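Local coordinates for extracellular solute-binding protein family 5 (Brucella melitensis, PDB 4ONY), which probably binds peptides or related solutes in the periplasm and delivers them to an ABC transporter for uptake, at residues Phe345-Phe355 against Tyr557-Trp567. Numbering follows the deposited sequence.
Sequences FAGQYRRTQSF and YVPLYHLPYQW
The rings of Tyr349 and Tyr561 pack obliquely where residues 345-355 run antiparallel to residues 557-567. CD1 of Tyr561 sits over the centre of one face of the Tyr349 ring, and the two ring planes are turned 37° apart. Tyr561 CG lies between its backbone N and carbonyl carbon (chi1 45°), which brings the ring over Tyr349. Farther out, Tyr561 OH is 3.4 Å from Phe345 CZ, and the Phe345 and Tyr561 side chains cross at about a right angle. Phe345 in turn takes Tyr349 CE2 over one face, so three aromatic rings form one cluster. Leu563 adds CD2, 3.6 Å from Tyr349 CD1.

Beside the cluster, Arg350 and His562 form a hydrogen-bonded antiparallel pair. Arg350 N gives a nearly straight bond of 3.0 Å to His562 O, and His562 N returns one to Arg350 O. The His562 side chain turns back toward Thr352, and ND1 donates to OG1 at 2.8 Å. The same OG1 donates to a water that also bonds Tyr561 O. Thr352 N donates to Leu560 O at 2.9 Å.

The side chain of Arg351 starts away from the partner chain but bends at chi2 (70°) and comes back. NE and NH2 both grip Pro559 O side-on, and this oxygen lies in the guanidinium plane. NH2 makes the shorter bond, 2.8 Å to Pro559 O. At the far end, the edge of Phe355 meets the face of Tyr557 in a T-shaped pair, with CE1 4.0 Å from Tyr557 CG.

Strand 557-562 also pairs with strand 310-315. The contact thus adds the short edge strand 350-351 to a mixed six-stranded sheet, part of an alpha/beta lobe of the periplasmic binding protein fold.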
loop_
_atom_site.group_PDB
_atom_site.type_symbol
_atom_site.label_atom_id
_atom_site.label_comp_id
_atom_site.label_asym_id
_atom_site.label_seq_id
_atom_site.Cartn_x
_atom_site.Cartn_y
_atom_site.Cartn_z
ATOM N N PHE A 345 -10.456 17.140 -13.911
ATOM C CA PHE A 345 -9.264 16.283 -13.881
ATOM C C PHE A 345 -8.688 15.954 -15.272
ATOM O O PHE A 345 -7.896 15.033 -15.408
ATOM C CB PHE A 345 -9.597 14.973 -13.129
ATOM C CG PHE A 345 -10.135 15.200 -11.745
ATOM C CD1 PHE A 345 -9.495 16.075 -10.864
ATOM C CD2 PHE A 345 -11.295 14.553 -11.320
ATOM C CE1 PHE A 345 -9.987 16.298 -9.590
ATOM C CE2 PHE A 345 -11.778 14.752 -10.026
ATOM C CZ PHE A 345 -11.126 15.620 -9.164
ATOM N N ALA A 346 -9.073 16.732 -16.272
ATOM C CA ALA A 346 -8.526 16.638 -17.631
ATOM C C ALA A 346 -8.617 15.207 -18.178
ATOM O O ALA A 346 -7.765 14.778 -18.951
ATOM C CB ALA A 346 -7.080 17.150 -17.664
ATOM N N GLY A 347 -9.632 14.454 -17.736
ATOM C CA GLY A 347 -9.840 13.110 -18.230
ATOM C C GLY A 347 -8.838 12.073 -17.767
ATOM O O GLY A 347 -8.860 10.955 -18.258
ATOM N N GLN A 348 -8.004 12.389 -16.799
ATOM C CA GLN A 348 -6.870 11.483 -16.482
ATOM C C GLN A 348 -7.204 10.323 -15.585
ATOM O O GLN A 348 -6.463 9.309 -15.584
ATOM C CB GLN A 348 -5.734 12.230 -15.789
ATOM C CG GLN A 348 -5.092 13.288 -16.636
ATOM C CD GLN A 348 -4.484 12.700 -17.884
ATOM O OE1 GLN A 348 -3.691 11.793 -17.836
ATOM N NE2 GLN A 348 -4.952 13.163 -19.012
ATOM N N TYR A 349 -8.309 10.433 -14.841
ATOM C CA TYR A 349 -8.667 9.381 -13.919
ATOM C C TYR A 349 -9.528 8.289 -14.580
ATOM O O TYR A 349 -10.083 8.464 -15.674
ATOM C CB TYR A 349 -9.413 9.935 -12.707
ATOM C CG TYR A 349 -8.610 10.684 -11.681
ATOM C CD1 TYR A 349 -7.655 10.055 -10.937
ATOM C CD2 TYR A 349 -8.859 12.013 -11.413
ATOM C CE1 TYR A 349 -6.915 10.714 -9.973
ATOM C CE2 TYR A 349 -8.149 12.688 -10.455
ATOM C CZ TYR A 349 -7.178 12.031 -9.744
ATOM O OH TYR A 349 -6.493 12.702 -8.810
ATOM N N ARG A 350 -9.600 7.156 -13.904
ATOM C CA ARG A 350 -10.487 6.085 -14.229
ATOM C C ARG A 350 -11.302 5.795 -12.998
ATOM O O ARG A 350 -10.816 5.882 -11.850
ATOM C CB ARG A 350 -9.704 4.816 -14.670
ATOM C CG ARG A 350 -10.221 4.152 -15.961
ATOM C CD ARG A 350 -9.480 4.534 -17.294
ATOM N NE ARG A 350 -9.407 5.994 -17.543
ATOM C CZ ARG A 350 -8.868 6.604 -18.620
ATOM N NH1 ARG A 350 -8.821 7.931 -18.681
ATOM N NH2 ARG A 350 -8.355 5.914 -19.628
ATOM N N ARG A 351 -12.538 5.374 -13.230
ATOM C CA ARG A 351 -13.458 5.114 -12.138
ATOM C C ARG A 351 -12.987 3.909 -11.313
ATOM O O ARG A 351 -12.621 2.879 -11.861
ATOM C CB ARG A 351 -14.865 4.792 -12.685
ATOM C CG ARG A 351 -15.935 4.747 -11.581
ATOM C CD ARG A 351 -16.247 6.122 -10.998
ATOM N NE ARG A 351 -17.006 6.077 -9.737
ATOM C CZ ARG A 351 -18.352 6.194 -9.622
ATOM N NH1 ARG A 351 -19.132 6.350 -10.675
ATOM N NH2 ARG A 351 -18.901 6.175 -8.422
ATOM N N THR A 352 -13.036 4.033 -10.001
ATOM C CA THR A 352 -12.727 2.917 -9.113
ATOM C C THR A 352 -14.042 2.185 -8.854
ATOM O O THR A 352 -15.066 2.802 -8.572
ATOM C CB THR A 352 -12.135 3.434 -7.786
ATOM O OG1 THR A 352 -10.860 4.064 -8.023
ATOM C CG2 THR A 352 -11.974 2.294 -6.813
ATOM N N GLN A 353 -14.011 0.877 -8.939
ATOM C CA GLN A 353 -15.202 0.059 -8.726
ATOM C C GLN A 353 -15.072 -0.983 -7.562
ATOM O O GLN A 353 -16.054 -1.324 -6.992
ATOM C CB GLN A 353 -15.519 -0.720 -10.007
ATOM C CG GLN A 353 -15.625 0.122 -11.266
ATOM C CD GLN A 353 -16.036 -0.722 -12.446
ATOM O OE1 GLN A 353 -17.139 -1.185 -12.547
ATOM N NE2 GLN A 353 -15.089 -1.014 -13.282
ATOM N N SER A 354 -13.872 -1.492 -7.310
ATOM C CA SER A 354 -13.611 -2.576 -6.364
ATOM C C SER A 354 -12.688 -2.069 -5.250
ATOM O O SER A 354 -11.874 -1.171 -5.495
ATOM C CB SER A 354 -12.865 -3.684 -7.109
ATOM O OG SER A 354 -12.363 -4.722 -6.263
ATOM N N PHE A 355 -12.761 -2.725 -4.102
ATOM C CA PHE A 355 -11.805 -2.501 -3.032
ATOM C C PHE A 355 -10.445 -3.155 -3.320
ATOM O O PHE A 355 -9.522 -2.935 -2.566
ATOM C CB PHE A 355 -12.401 -2.977 -1.707
ATOM C CG PHE A 355 -13.579 -2.146 -1.258
ATOM C CD1 PHE A 355 -13.384 -1.031 -0.511
ATOM C CD2 PHE A 355 -14.849 -2.467 -1.630
ATOM C CE1 PHE A 355 -14.433 -0.256 -0.107
ATOM C CE2 PHE A 355 -15.927 -1.691 -1.249
ATOM C CZ PHE A 355 -15.719 -0.590 -0.471
ATOM N N TYR A 557 -19.037 2.658 0.839
ATOM C CA TYR A 557 -18.326 3.704 0.149
ATOM C C TYR A 557 -19.054 4.018 -1.151
ATOM O O TYR A 557 -19.725 3.144 -1.725
ATOM C CB TYR A 557 -16.905 3.267 -0.202
ATOM C CG TYR A 557 -15.871 3.302 0.917
ATOM C CD1 TYR A 557 -16.114 2.722 2.136
ATOM C CD2 TYR A 557 -14.646 3.903 0.733
ATOM C CE1 TYR A 557 -15.147 2.721 3.128
ATOM C CE2 TYR A 557 -13.700 3.916 1.727
ATOM C CZ TYR A 557 -13.959 3.322 2.912
ATOM O OH TYR A 557 -13.046 3.335 3.908
ATOM N N VAL A 558 -18.964 5.270 -1.603
ATOM C CA VAL A 558 -19.245 5.627 -2.990
ATOM C C VAL A 558 -17.842 5.685 -3.606
ATOM O O VAL A 558 -17.086 6.610 -3.349
ATOM C CB VAL A 558 -19.884 7.002 -3.139
ATOM C CG1 VAL A 558 -20.196 7.293 -4.597
ATOM C CG2 VAL A 558 -21.142 7.110 -2.264
ATOM N N PRO A 559 -17.480 4.672 -4.380
ATOM C CA PRO A 559 -16.104 4.603 -4.873
ATOM C C PRO A 559 -15.855 5.722 -5.897
ATOM O O PRO A 559 -16.706 5.987 -6.764
ATOM C CB PRO A 559 -16.041 3.199 -5.474
ATOM C CG PRO A 559 -17.438 2.924 -5.963
ATOM C CD PRO A 559 -18.341 3.614 -4.949
ATOM N N LEU A 560 -14.685 6.362 -5.826
ATOM C CA LEU A 560 -14.396 7.502 -6.679
ATOM C C LEU A 560 -13.499 7.081 -7.826
ATOM O O LEU A 560 -14.004 6.493 -8.782
ATOM C CB LEU A 560 -13.831 8.653 -5.840
ATOM C CG LEU A 560 -14.857 9.301 -4.902
ATOM C CD1 LEU A 560 -14.272 10.361 -3.960
ATOM C CD2 LEU A 560 -16.001 9.884 -5.706
ATOM N N TYR A 561 -12.184 7.321 -7.739
ATOM C CA TYR A 561 -11.325 7.209 -8.882
ATOM C C TYR A 561 -9.859 7.091 -8.499
ATOM O O TYR A 561 -9.462 7.351 -7.355
ATOM C CB TYR A 561 -11.535 8.421 -9.816
ATOM C CG TYR A 561 -11.571 9.721 -9.042
ATOM C CD1 TYR A 561 -10.410 10.269 -8.505
ATOM C CD2 TYR A 561 -12.750 10.352 -8.812
ATOM C CE1 TYR A 561 -10.449 11.436 -7.758
ATOM C CE2 TYR A 561 -12.790 11.520 -8.113
ATOM C CZ TYR A 561 -11.647 12.052 -7.581
ATOM O OH TYR A 561 -11.743 13.211 -6.874
ATOM N N HIS A 562 -9.077 6.674 -9.471
ATOM C CA HIS A 562 -7.666 6.381 -9.302
ATOM C C HIS A 562 -6.994 6.619 -10.639
ATOM O O HIS A 562 -7.675 6.697 -11.694
ATOM C CB HIS A 562 -7.485 4.902 -8.893
ATOM C CG HIS A 562 -7.886 3.932 -9.954
ATOM N ND1 HIS A 562 -9.204 3.595 -10.205
ATOM C CD2 HIS A 562 -7.156 3.273 -10.882
ATOM C CE1 HIS A 562 -9.272 2.800 -11.261
ATOM N NE2 HIS A 562 -8.042 2.575 -11.680
ATOM N N LEU A 563 -5.675 6.674 -10.624
ATOM C CA LEU A 563 -4.906 6.856 -11.851
ATOM C C LEU A 563 -4.619 5.492 -12.446
ATOM O O LEU A 563 -4.067 4.681 -11.796
ATOM C CB LEU A 563 -3.586 7.587 -11.528
ATOM C CG LEU A 563 -3.757 9.069 -11.206
ATOM C CD1 LEU A 563 -2.417 9.665 -10.864
ATOM C CD2 LEU A 563 -4.392 9.820 -12.371
ATOM N N PRO A 564 -4.972 5.241 -13.703
ATOM C CA PRO A 564 -4.725 3.920 -14.226
ATOM C C PRO A 564 -3.262 3.588 -14.615
ATOM O O PRO A 564 -2.926 2.402 -14.783
ATOM C CB PRO A 564 -5.605 3.886 -15.466
ATOM C CG PRO A 564 -5.673 5.310 -15.926
ATOM C CD PRO A 564 -5.684 6.099 -14.656
ATOM N N TYR A 565 -2.401 4.604 -14.728
ATOM C CA TYR A 565 -0.990 4.368 -14.951
ATOM C C TYR A 565 -0.158 5.059 -13.878
ATOM O O TYR A 565 -0.528 6.132 -13.401
ATOM C CB TYR A 565 -0.596 4.922 -16.323
ATOM C CG TYR A 565 -1.310 4.269 -17.491
ATOM C CD1 TYR A 565 -0.789 3.133 -18.083
ATOM C CD2 TYR A 565 -2.480 4.785 -17.988
ATOM C CE1 TYR A 565 -1.414 2.513 -19.147
ATOM C CE2 TYR A 565 -3.150 4.162 -19.058
ATOM C CZ TYR A 565 -2.610 3.015 -19.636
ATOM O OH TYR A 565 -3.169 2.313 -20.723
ATOM N N GLN A 566 1.009 4.504 -13.615
ATOM C CA GLN A 566 2.030 5.140 -12.810
ATOM C C GLN A 566 2.799 6.047 -13.774
ATOM O O GLN A 566 3.023 5.685 -14.946
ATOM C CB GLN A 566 3.035 4.130 -12.285
ATOM C CG GLN A 566 2.480 3.009 -11.402
ATOM C CD GLN A 566 3.607 2.081 -10.919
ATOM O OE1 GLN A 566 4.301 1.456 -11.723
ATOM N NE2 GLN A 566 3.795 2.005 -9.583
ATOM N N TRP A 567 3.217 7.184 -13.259
ATOM C CA TRP A 567 3.863 8.181 -14.062
ATOM C C TRP A 567 5.182 8.542 -13.471
ATOM O O TRP A 567 5.229 8.978 -12.319
ATOM C CB TRP A 567 2.977 9.448 -14.071
ATOM C CG TRP A 567 1.672 9.377 -14.782
ATOM C CD1 TRP A 567 1.347 8.602 -15.857
ATOM C CD2 TRP A 567 0.559 10.209 -14.540
ATOM N NE1 TRP A 567 0.075 8.857 -16.257
ATOM C CE2 TRP A 567 -0.433 9.866 -15.486
ATOM C CE3 TRP A 567 0.304 11.212 -13.630
ATOM C CZ2 TRP A 567 -1.662 10.520 -15.556
ATOM C CZ3 TRP A 567 -0.959 11.842 -13.659
ATOM C CH2 TRP A 567 -1.917 11.491 -14.614
HETATM O O HOH W 1 -9.606 4.687 -5.819
#